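Local coordinates for malonyl CoA-acyl carrier protein transacylase (Synechocystis sp. PCC 6803 substr. Kazusa, PDB 4RR5), which transfers the malonyl group of malonyl-CoA to holo-acyl carrier protein, providing malonyl-ACP for fatty acid biosynthesis, at residues Thr247-Gly252 against Arg274-Leu279; Met1-Val6 against Asp258-Gly263; Pro264-Thr269 against Leu281-Gln286; Asp151-Gln156 against Thr269-Arg274. All blocks are in the same frame, centred on the assembly; numbering follows the deposited sequence.

From the N terminus, the chain first lays down strand 3-7, which waits more than 250 residues until strand 258-262 closes contact 2 beside it. Within that long loop contact 4 opens, at hairpin 151-156, and contact 1, on helix 244-254. Contact 3 opens directly after contact 2 closes, so these two are in series; every other pair crosses, and none nests. Contact 4 closes at helix 267-273, contact 1 in the loop 274-279 that follows, and contact 3 on strand 280-284. Contact 2 pairs the central strands of the parallel sheet, contact 3 packs the crossover helix on its edge strand, contact 1 sets helix 244-254 against the following loop, and contact 4 brings in the mixed sheet.

Contact 1 (Thr247-Gly252 against Arg274-Leu279); sequences TMVNLG and RTCPDL
Met248, on helix 244-254, makes the most extensive contact with the loop 274-279, meeting Thr275 at about a right angle. Its chain bends at chi3 (-66°), which brings CE round beside the threonine, 3.6 Å from Thr275 OG1, while nearer the backbone Met248 CB rests 4.0 Å from Thr275 CG2. The carbonyl O of Met248, which accepts the helical bond from Gly252 N, also lies 3.6 Å from Cys276 SG. One residue on, Val249 sends its CG2 branch against the same threonine methyl, and its CA is 3.9 Å from Cys276 SG. The sulfur therefore sits over the backbone of this helical turn. At Gly252, where no side chain intervenes, Leu279 CD2 comes to 4.3 Å from CA. Leu279 closes a type I beta turn that begins at Cys276 and brings the loop on to the next turn of the helix. Behind this layer, Met248 also packs on Tyr259 of the central sheet and on Cys272 of helix 267-273, and Leu279 shares the latter partner. With methyl groups and the cysteine sulfur making most of the touches, the fit probably depends on shape and dispersion more than on directed polar bonds.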
# COMPACT_ATOMS: atom_id res chain seq x y z
N THR A 247 4.53 2.04 -11.71
CA THR A 247 3.47 2.97 -11.35
C THR A 247 4.01 4.39 -11.46
O THR A 247 3.38 5.26 -12.07
CB THR A 247 2.94 2.69 -9.95
OG1 THR A 247 2.27 1.42 -9.96
CG2 THR A 247 1.95 3.76 -9.56
N MET A 248 5.21 4.58 -10.92
CA MET A 248 5.86 5.89 -10.92
C MET A 248 6.24 6.36 -12.33
O MET A 248 6.06 7.54 -12.67
CB MET A 248 7.09 5.84 -10.02
CG MET A 248 6.72 5.66 -8.57
SD MET A 248 8.11 5.51 -7.47
CE MET A 248 8.80 3.94 -8.03
N VAL A 249 6.75 5.45 -13.14
CA VAL A 249 7.10 5.77 -14.52
C VAL A 249 5.87 6.18 -15.32
O VAL A 249 5.92 7.15 -16.09
CB VAL A 249 7.77 4.58 -15.23
CG1 VAL A 249 8.18 4.97 -16.64
CG2 VAL A 249 8.98 4.09 -14.44
N ASN A 250 4.77 5.45 -15.13
CA ASN A 250 3.51 5.75 -15.81
C ASN A 250 2.99 7.12 -15.44
O ASN A 250 2.42 7.83 -16.27
CB ASN A 250 2.45 4.71 -15.48
CG ASN A 250 2.72 3.38 -16.14
OD1 ASN A 250 3.82 3.14 -16.65
ND2 ASN A 250 1.73 2.50 -16.13
N LEU A 251 3.17 7.47 -14.17
CA LEU A 251 2.76 8.76 -13.65
C LEU A 251 3.51 9.85 -14.36
O LEU A 251 2.91 10.70 -15.02
CB LEU A 251 3.01 8.84 -12.15
CG LEU A 251 2.02 8.10 -11.25
CD1 LEU A 251 2.37 8.34 -9.79
CD2 LEU A 251 0.61 8.56 -11.57
N GLY A 252 4.84 9.82 -14.23
CA GLY A 252 5.72 10.81 -14.83
C GLY A 252 5.48 11.02 -16.31
O GLY A 252 5.72 12.10 -16.84
N ARG A 274 14.79 7.75 -6.61
CA ARG A 274 15.66 6.95 -7.46
C ARG A 274 14.92 6.27 -8.60
O ARG A 274 15.36 5.23 -9.08
CB ARG A 274 16.37 5.90 -6.60
CG ARG A 274 17.09 6.51 -5.40
CD ARG A 274 17.54 5.48 -4.38
NE ARG A 274 18.26 6.13 -3.30
CZ ARG A 274 19.58 6.25 -3.23
NH1 ARG A 274 20.34 5.72 -4.19
NH2 ARG A 274 20.14 6.88 -2.21
N THR A 275 13.80 6.86 -9.05
CA THR A 275 13.05 6.30 -10.19
C THR A 275 12.59 7.37 -11.17
O THR A 275 12.79 7.24 -12.38
CB THR A 275 11.82 5.50 -9.73
OG1 THR A 275 12.25 4.32 -9.05
CG2 THR A 275 10.95 5.12 -10.94
N CYS A 276 11.94 8.41 -10.64
CA CYS A 276 11.60 9.59 -11.44
C CYS A 276 12.00 10.84 -10.67
O CYS A 276 11.16 11.49 -10.06
CB CYS A 276 10.12 9.62 -11.78
SG CYS A 276 9.57 8.14 -12.63
N PRO A 277 13.30 11.18 -10.70
CA PRO A 277 13.89 12.20 -9.82
C PRO A 277 13.60 13.64 -10.28
O PRO A 277 14.01 14.58 -9.59
CB PRO A 277 15.39 11.89 -9.89
CG PRO A 277 15.59 11.31 -11.26
CD PRO A 277 14.27 10.66 -11.69
N ASP A 278 12.92 13.79 -11.41
CA ASP A 278 12.50 15.11 -11.87
C ASP A 278 11.08 15.44 -11.38
O ASP A 278 10.52 16.48 -11.73
CB ASP A 278 12.57 15.20 -13.40
CG ASP A 278 11.74 14.13 -14.11
OD1 ASP A 278 11.66 12.98 -13.60
OD2 ASP A 278 11.18 14.45 -15.19
N LEU A 279 10.51 14.55 -10.57
CA LEU A 279 9.20 14.80 -9.97
C LEU A 279 9.33 15.47 -8.61
O LEU A 279 10.25 15.18 -7.83
CB LEU A 279 8.41 13.50 -9.83
CG LEU A 279 7.92 12.79 -11.08
CD1 LEU A 279 7.31 11.44 -10.70
CD2 LEU A 279 6.89 13.63 -11.78

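Contact 2 (Met1-Val6 against Asp258-Gly263); sequences MKTAWV and DYWEVG
The indole of Trp260 carries Thr3 CG2 on one face: the methyl stands 3.5 Å from the centroid of the five-membered ring, 4° off its normal, a direct CH-pi contact. Trp5 runs nearly parallel to this indole, but the two rings are slid apart and barely overlap; Trp5 NE1 comes to 3.5 Å from Trp260 CE3. Phe79 adds an edge-to-face contact with Trp260. On the other face of the sheet, Val6 CG2 lies 3.6 Å from Tyr259 CZ, over the ring, whose hydroxyl is hydrogen-bonded to Leu268 O and Trp244 NE1. Were Trp260 replaced by an alanine, the Thr3 methyl would probably lose the ring face it rests on, and a gap would be likely to open beside Trp5 and Leu74 of helix 56-76. Five backbone bonds join the strands in parallel register, among them Trp260 N to Ala4 O and Val6 N to Trp260 O, both 2.8 Å. Helix 244-254 covers the face bearing Ala4, Val6 and Tyr259. Strand 83-86, which leads to the probable nucleophile Ser88, flanks strand 3-7 on its other edge, so this pair forms the middle of the four-stranded parallel sheet characteristic of the alpha/beta-hydrolase-like core of FabD enzymes.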
# COMPACT_ATOMS: atom_id res chain seq x y z
N MET A 1 0.37 21.94 -14.41
CA MET A 1 0.68 21.15 -13.22
C MET A 1 -0.34 20.03 -13.03
O MET A 1 -1.54 20.24 -13.17
CB MET A 1 0.71 22.04 -11.97
CG MET A 1 1.16 21.31 -10.70
SD MET A 1 0.96 22.25 -9.16
CE MET A 1 -0.83 22.47 -9.14
N LYS A 2 0.17 18.83 -12.72
CA LYS A 2 -0.69 17.69 -12.41
C LYS A 2 -0.13 16.95 -11.19
O LYS A 2 1.08 16.70 -11.11
CB LYS A 2 -0.81 16.75 -13.61
CG LYS A 2 -1.52 17.37 -14.83
CD LYS A 2 -2.97 17.74 -14.51
CE LYS A 2 -3.69 18.35 -15.71
NZ LYS A 2 -3.27 19.76 -16.00
N THR A 3 -0.99 16.63 -10.22
CA THR A 3 -0.49 16.04 -8.98
C THR A 3 -1.06 14.64 -8.73
O THR A 3 -2.27 14.41 -8.82
CB THR A 3 -0.79 16.93 -7.73
OG1 THR A 3 -0.24 18.24 -7.92
CG2 THR A 3 -0.13 16.35 -6.51
N ALA A 4 -0.15 13.71 -8.43
CA ALA A 4 -0.49 12.38 -7.95
C ALA A 4 -0.54 12.32 -6.41
O ALA A 4 0.33 12.90 -5.73
CB ALA A 4 0.51 11.38 -8.48
N TRP A 5 -1.55 11.66 -5.86
CA TRP A 5 -1.54 11.29 -4.44
C TRP A 5 -1.28 9.80 -4.35
O TRP A 5 -2.02 9.02 -4.93
CB TRP A 5 -2.85 11.61 -3.73
CG TRP A 5 -3.22 13.06 -3.66
CD1 TRP A 5 -2.50 14.12 -4.14
CD2 TRP A 5 -4.41 13.60 -3.10
NE1 TRP A 5 -3.18 15.29 -3.90
CE2 TRP A 5 -4.36 15.00 -3.27
CE3 TRP A 5 -5.52 13.05 -2.46
CZ2 TRP A 5 -5.38 15.85 -2.82
CZ3 TRP A 5 -6.53 13.89 -2.02
CH2 TRP A 5 -6.45 15.27 -2.20
N VAL A 6 -0.22 9.42 -3.66
CA VAL A 6 0.11 8.00 -3.51
C VAL A 6 0.08 7.60 -2.04
O VAL A 6 0.54 8.35 -1.17
CB VAL A 6 1.49 7.66 -4.14
CG1 VAL A 6 1.47 7.97 -5.61
CG2 VAL A 6 2.61 8.43 -3.46
N ASP A 258 3.92 16.49 -10.08
CA ASP A 258 4.11 16.42 -8.63
C ASP A 258 3.55 15.14 -8.06
O ASP A 258 2.58 14.57 -8.57
CB ASP A 258 3.44 17.60 -7.93
CG ASP A 258 3.93 18.93 -8.44
OD1 ASP A 258 3.39 19.40 -9.47
OD2 ASP A 258 4.84 19.51 -7.82
N TYR A 259 4.15 14.73 -6.95
CA TYR A 259 3.97 13.41 -6.38
C TYR A 259 3.88 13.55 -4.86
O TYR A 259 4.88 13.88 -4.21
CB TYR A 259 5.15 12.56 -6.81
CG TYR A 259 5.26 11.12 -6.33
CD1 TYR A 259 4.76 10.08 -7.10
CD2 TYR A 259 5.98 10.80 -5.18
CE1 TYR A 259 4.91 8.76 -6.71
CE2 TYR A 259 6.13 9.48 -4.78
CZ TYR A 259 5.60 8.47 -5.55
OH TYR A 259 5.75 7.17 -5.19
N TRP A 260 2.69 13.34 -4.31
CA TRP A 260 2.46 13.55 -2.88
C TRP A 260 2.19 12.25 -2.17
O TRP A 260 1.20 11.57 -2.46
CB TRP A 260 1.29 14.50 -2.64
CG TRP A 260 1.49 15.89 -3.13
CD1 TRP A 260 2.56 16.38 -3.83
CD2 TRP A 260 0.58 16.98 -2.96
NE1 TRP A 260 2.37 17.71 -4.11
CE2 TRP A 260 1.16 18.11 -3.59
CE3 TRP A 260 -0.66 17.13 -2.34
CZ2 TRP A 260 0.54 19.36 -3.61
CZ3 TRP A 260 -1.27 18.36 -2.36
CH2 TRP A 260 -0.67 19.46 -2.99
N GLU A 261 3.07 11.90 -1.24
CA GLU A 261 2.86 10.73 -0.41
C GLU A 261 1.93 11.12 0.71
O GLU A 261 2.30 11.89 1.58
CB GLU A 261 4.16 10.18 0.15
CG GLU A 261 4.04 8.77 0.66
CD GLU A 261 5.37 8.21 1.15
OE1 GLU A 261 6.41 8.88 0.93
OE2 GLU A 261 5.37 7.11 1.74
N VAL A 262 0.71 10.59 0.68
CA VAL A 262 -0.32 10.92 1.64
C VAL A 262 -0.40 9.81 2.67
O VAL A 262 -1.11 8.82 2.48
CB VAL A 262 -1.67 11.14 0.94
CG1 VAL A 262 -2.74 11.51 1.92
CG2 VAL A 262 -1.52 12.22 -0.15
N GLY A 263 0.35 9.96 3.76
CA GLY A 263 0.45 8.96 4.80
C GLY A 263 1.75 9.12 5.56
O GLY A 263 2.55 9.98 5.23

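Contact 3 (Pro264-Thr269 against Leu281-Gln286); sequences PGKVLT and LKNIGQ
Asn283 ND2 donates to Thr269 OG1 over 2.9 Å, a nearly straight bond (162° at the hydrogen) with the hydroxyl oxygen in the plane of the amide. It joins the helix and the last strand of a beta-alpha-beta crossover, in which strand 258-262 passes through helix 267-273 into strand 280-284. The two side chains approach from opposite directions. Thr269 holds OG1 between its own backbone N and carbonyl carbon (chi1 51°), and this oxygen also makes a weak hydrogen bond with Lys266 O, at the N-cap position of the helix, so that the polar branch is held from two quarters. The same rotation leaves the methyl branch to the strand: Thr269 CG2 is 3.9 Å from Leu281 CB and also packs near the carbonyl of Lys282. Leu281 extends past it, reaching Thr269 O with CD1 at 3.5 Å. On the solvent side, Lys266 crosses Asn283 at about a right angle, and its CG lies 3.8 Å from Asn283 OD1. The first turn of the helix is held by Glu261 of the preceding strand, whose carboxylate oxygens accept from Leu268 N and Thr269 N, as suits an anion at a helix N terminus. The two backbones come nearest at Pro264 and Gly285, whose CA atoms are 4.5 Å apart. A CB at Gly285 would be tight against Pro264 CA; with glycine there, Pro264 N lies 4.3 Å from Gly285 CA.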
# COMPACT_ATOMS: atom_id res chain seq x y z
N PRO A 264 1.97 8.27 6.56
CA PRO A 264 3.18 8.38 7.39
C PRO A 264 4.39 7.86 6.64
O PRO A 264 4.23 7.21 5.60
CB PRO A 264 2.85 7.49 8.60
CG PRO A 264 1.97 6.46 8.06
CD PRO A 264 1.18 7.08 6.91
N GLY A 265 5.59 8.14 7.14
CA GLY A 265 6.80 7.71 6.47
C GLY A 265 7.20 8.44 5.20
O GLY A 265 6.46 9.30 4.69
N LYS A 266 8.37 8.10 4.69
CA LYS A 266 8.89 8.68 3.45
C LYS A 266 9.22 7.60 2.41
O LYS A 266 10.03 7.84 1.51
CB LYS A 266 10.12 9.53 3.74
CG LYS A 266 9.83 10.85 4.44
CD LYS A 266 11.05 11.77 4.45
CE LYS A 266 10.96 12.86 5.53
NZ LYS A 266 9.87 13.88 5.31
N VAL A 267 8.60 6.43 2.53
CA VAL A 267 8.96 5.28 1.70
C VAL A 267 8.68 5.47 0.20
O VAL A 267 9.50 5.12 -0.65
CB VAL A 267 8.22 4.01 2.16
CG1 VAL A 267 8.62 2.82 1.28
CG2 VAL A 267 8.50 3.71 3.63
N LEU A 268 7.52 6.03 -0.13
CA LEU A 268 7.09 6.08 -1.52
C LEU A 268 7.71 7.26 -2.26
O LEU A 268 7.85 7.23 -3.48
CB LEU A 268 5.56 6.14 -1.61
CG LEU A 268 4.73 4.94 -1.13
CD1 LEU A 268 3.30 5.16 -1.57
CD2 LEU A 268 5.25 3.61 -1.66
N THR A 269 8.08 8.31 -1.52
CA THR A 269 8.84 9.41 -2.13
C THR A 269 10.32 9.02 -2.20
O THR A 269 11.01 9.41 -3.13
CB THR A 269 8.70 10.73 -1.35
OG1 THR A 269 8.99 10.50 0.03
CG2 THR A 269 7.30 11.32 -1.51
N LEU A 281 8.35 16.16 -4.84
CA LEU A 281 7.85 15.32 -3.76
C LEU A 281 7.37 16.11 -2.54
O LEU A 281 8.06 17.01 -2.05
CB LEU A 281 8.95 14.34 -3.33
CG LEU A 281 9.78 13.77 -4.49
CD1 LEU A 281 10.88 12.85 -3.97
CD2 LEU A 281 8.90 13.06 -5.52
N LYS A 282 6.17 15.78 -2.06
CA LYS A 282 5.79 16.15 -0.70
C LYS A 282 5.37 14.94 0.12
O LYS A 282 4.85 13.96 -0.42
CB LYS A 282 4.67 17.19 -0.68
CG LYS A 282 4.53 18.02 -1.91
CD LYS A 282 3.58 19.20 -1.66
CE LYS A 282 4.27 20.32 -0.91
NZ LYS A 282 5.38 20.92 -1.71
N ASN A 283 5.62 15.01 1.42
CA ASN A 283 5.17 14.00 2.35
C ASN A 283 4.13 14.58 3.30
O ASN A 283 4.46 15.35 4.21
CB ASN A 283 6.35 13.45 3.13
CG ASN A 283 7.31 12.73 2.24
OD1 ASN A 283 8.38 13.26 1.90
ND2 ASN A 283 6.93 11.53 1.82
N ILE A 284 2.88 14.19 3.08
CA ILE A 284 1.77 14.67 3.90
C ILE A 284 1.21 13.60 4.83
O ILE A 284 0.30 12.85 4.45
CB ILE A 284 0.66 15.21 3.00
CG1 ILE A 284 1.25 16.25 2.05
CG2 ILE A 284 -0.47 15.79 3.84
CD1 ILE A 284 0.85 16.07 0.63
N GLY A 285 1.76 13.52 6.04
CA GLY A 285 1.36 12.52 7.00
C GLY A 285 1.20 13.08 8.41
O GLY A 285 0.97 12.35 9.37
N GLN A 286 1.34 14.40 8.52
CA GLN A 286 1.16 15.09 9.80
C GLN A 286 0.48 16.40 9.57
O GLN A 286 0.60 16.99 8.49
CB GLN A 286 2.49 15.35 10.52
CG GLN A 286 3.09 14.14 11.14
CD GLN A 286 4.47 14.41 11.66
OE1 GLN A 286 5.07 15.44 11.33
NE2 GLN A 286 4.99 13.51 12.50

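Contact 4 (Asp151-Gln156 against Thr269-Arg274); sequences DNSPEQ and TGLCKR
Both carboxylate oxygens of Glu155 turn to a single nitrogen, NH1 of Arg274, yet they share it unequally. OE2 takes the sound bond of the salt bridge at 3.1 Å, using its syn lone pair and lying at the edge of the guanidinium, close to its plane; the bond from NH1 to OE1 is weak and strongly bent (121°). The carboxylate and guanidinium planes stand 65° apart, and the arginine runs extended from CG to NE across the glutamate, leaving Arg274 CD 3.2 Å from Glu155 OE1. A lysine in place of Glu155 would probably set like charges against each other, with Arg274 losing its carboxylate partner and its side chain freer to swing. Glu155 lies in the type I turn of a hairpin joining strands 146-153 and 156-161, in the mixed sheet, consistent with the ferredoxin-like smaller subdomain of FabD enzymes. A classic beta bulge marks the turn: Asn152 N and Ser153 N both donate to Gln156 O. Leu271 of helix 267-273 packs against this bulge, its CD1 branch 3.8 Å from Asn152 CB and its CD2 branch equally far from Ser153 CB. Asn152 OD1, meanwhile, is hydrogen-bonded to His87 NE2, and the Asn152 side chain lies about 8 Å from that of Ser88, the probable nucleophile. At the backbone end of Arg274, Pro154 CD rests 3.9 Å from its carbonyl O.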
# COMPACT_ATOMS: atom_id res chain seq x y z
N ASP A 151 7.87 -4.86 -7.05
CA ASP A 151 8.89 -4.23 -7.86
C ASP A 151 8.83 -2.74 -7.56
O ASP A 151 7.99 -2.02 -8.09
CB ASP A 151 8.68 -4.52 -9.34
CG ASP A 151 9.61 -3.73 -10.23
OD1 ASP A 151 10.76 -3.46 -9.83
OD2 ASP A 151 9.20 -3.37 -11.35
N ASN A 152 9.73 -2.29 -6.70
CA ASN A 152 9.60 -0.96 -6.10
C ASN A 152 10.44 0.15 -6.76
O ASN A 152 9.92 1.22 -7.07
CB ASN A 152 9.94 -1.06 -4.62
CG ASN A 152 8.87 -1.79 -3.83
OD1 ASN A 152 7.69 -1.71 -4.16
ND2 ASN A 152 9.29 -2.51 -2.78
N SER A 153 11.73 -0.09 -6.94
CA SER A 153 12.61 0.84 -7.64
C SER A 153 13.69 0.01 -8.30
O SER A 153 13.91 -1.14 -7.90
CB SER A 153 13.22 1.88 -6.68
OG SER A 153 14.19 1.33 -5.82
N PRO A 154 14.37 0.56 -9.32
CA PRO A 154 15.49 -0.15 -9.94
C PRO A 154 16.47 -0.76 -8.93
O PRO A 154 17.07 -1.81 -9.17
CB PRO A 154 16.15 0.94 -10.78
CG PRO A 154 14.99 1.78 -11.23
CD PRO A 154 13.99 1.76 -10.09
N GLU A 155 16.61 -0.11 -7.79
CA GLU A 155 17.53 -0.56 -6.76
C GLU A 155 16.88 -1.57 -5.81
O GLU A 155 17.58 -2.23 -5.03
CB GLU A 155 18.05 0.63 -5.95
CG GLU A 155 18.37 1.87 -6.77
CD GLU A 155 19.10 2.91 -5.95
OE1 GLU A 155 19.17 2.73 -4.71
OE2 GLU A 155 19.62 3.89 -6.53
N GLN A 156 15.56 -1.68 -5.85
CA GLN A 156 14.87 -2.42 -4.81
C GLN A 156 13.66 -3.26 -5.24
O GLN A 156 12.76 -2.78 -5.94
CB GLN A 156 14.40 -1.47 -3.71
CG GLN A 156 13.71 -2.22 -2.61
CD GLN A 156 13.06 -1.31 -1.61
OE1 GLN A 156 13.53 -0.19 -1.38
NE2 GLN A 156 11.96 -1.78 -1.02
N THR A 269 8.08 8.31 -1.52
CA THR A 269 8.84 9.41 -2.13
C THR A 269 10.32 9.02 -2.20
O THR A 269 11.01 9.41 -3.13
CB THR A 269 8.70 10.73 -1.35
OG1 THR A 269 8.99 10.50 0.03
CG2 THR A 269 7.30 11.32 -1.51
N GLY A 270 10.78 8.27 -1.20
CA GLY A 270 12.12 7.70 -1.23
C GLY A 270 12.31 6.86 -2.48
O GLY A 270 13.31 7.02 -3.20
N LEU A 271 11.35 5.99 -2.77
CA LEU A 271 11.37 5.19 -3.99
C LEU A 271 11.36 6.10 -5.21
O LEU A 271 12.15 5.91 -6.13
CB LEU A 271 10.17 4.23 -4.03
CG LEU A 271 10.25 3.07 -3.05
CD1 LEU A 271 8.98 2.26 -3.06
CD2 LEU A 271 11.43 2.19 -3.38
N CYS A 272 10.48 7.10 -5.21
CA CYS A 272 10.36 7.99 -6.36
C CYS A 272 11.64 8.77 -6.67
O CYS A 272 11.90 9.12 -7.83
CB CYS A 272 9.23 8.98 -6.15
SG CYS A 272 8.65 9.65 -7.72
N LYS A 273 12.44 9.03 -5.64
CA LYS A 273 13.70 9.73 -5.81
C LYS A 273 14.54 9.03 -6.86
O LYS A 273 14.91 9.62 -7.88
CB LYS A 273 14.46 9.81 -4.48
CG LYS A 273 13.99 10.91 -3.55
CD LYS A 273 14.94 11.07 -2.37
CE LYS A 273 14.42 12.11 -1.38
NZ LYS A 273 15.43 12.40 -0.34
N ARG A 274 14.79 7.75 -6.61
CA ARG A 274 15.66 6.95 -7.46
C ARG A 274 14.92 6.27 -8.60
O ARG A 274 15.36 5.23 -9.08
CB ARG A 274 16.37 5.90 -6.60
CG ARG A 274 17.09 6.51 -5.40
CD ARG A 274 17.54 5.48 -4.38
NE ARG A 274 18.26 6.13 -3.30
CZ ARG A 274 19.58 6.25 -3.23
NH1 ARG A 274 20.34 5.72 -4.19
NH2 ARG A 274 20.14 6.88 -2.21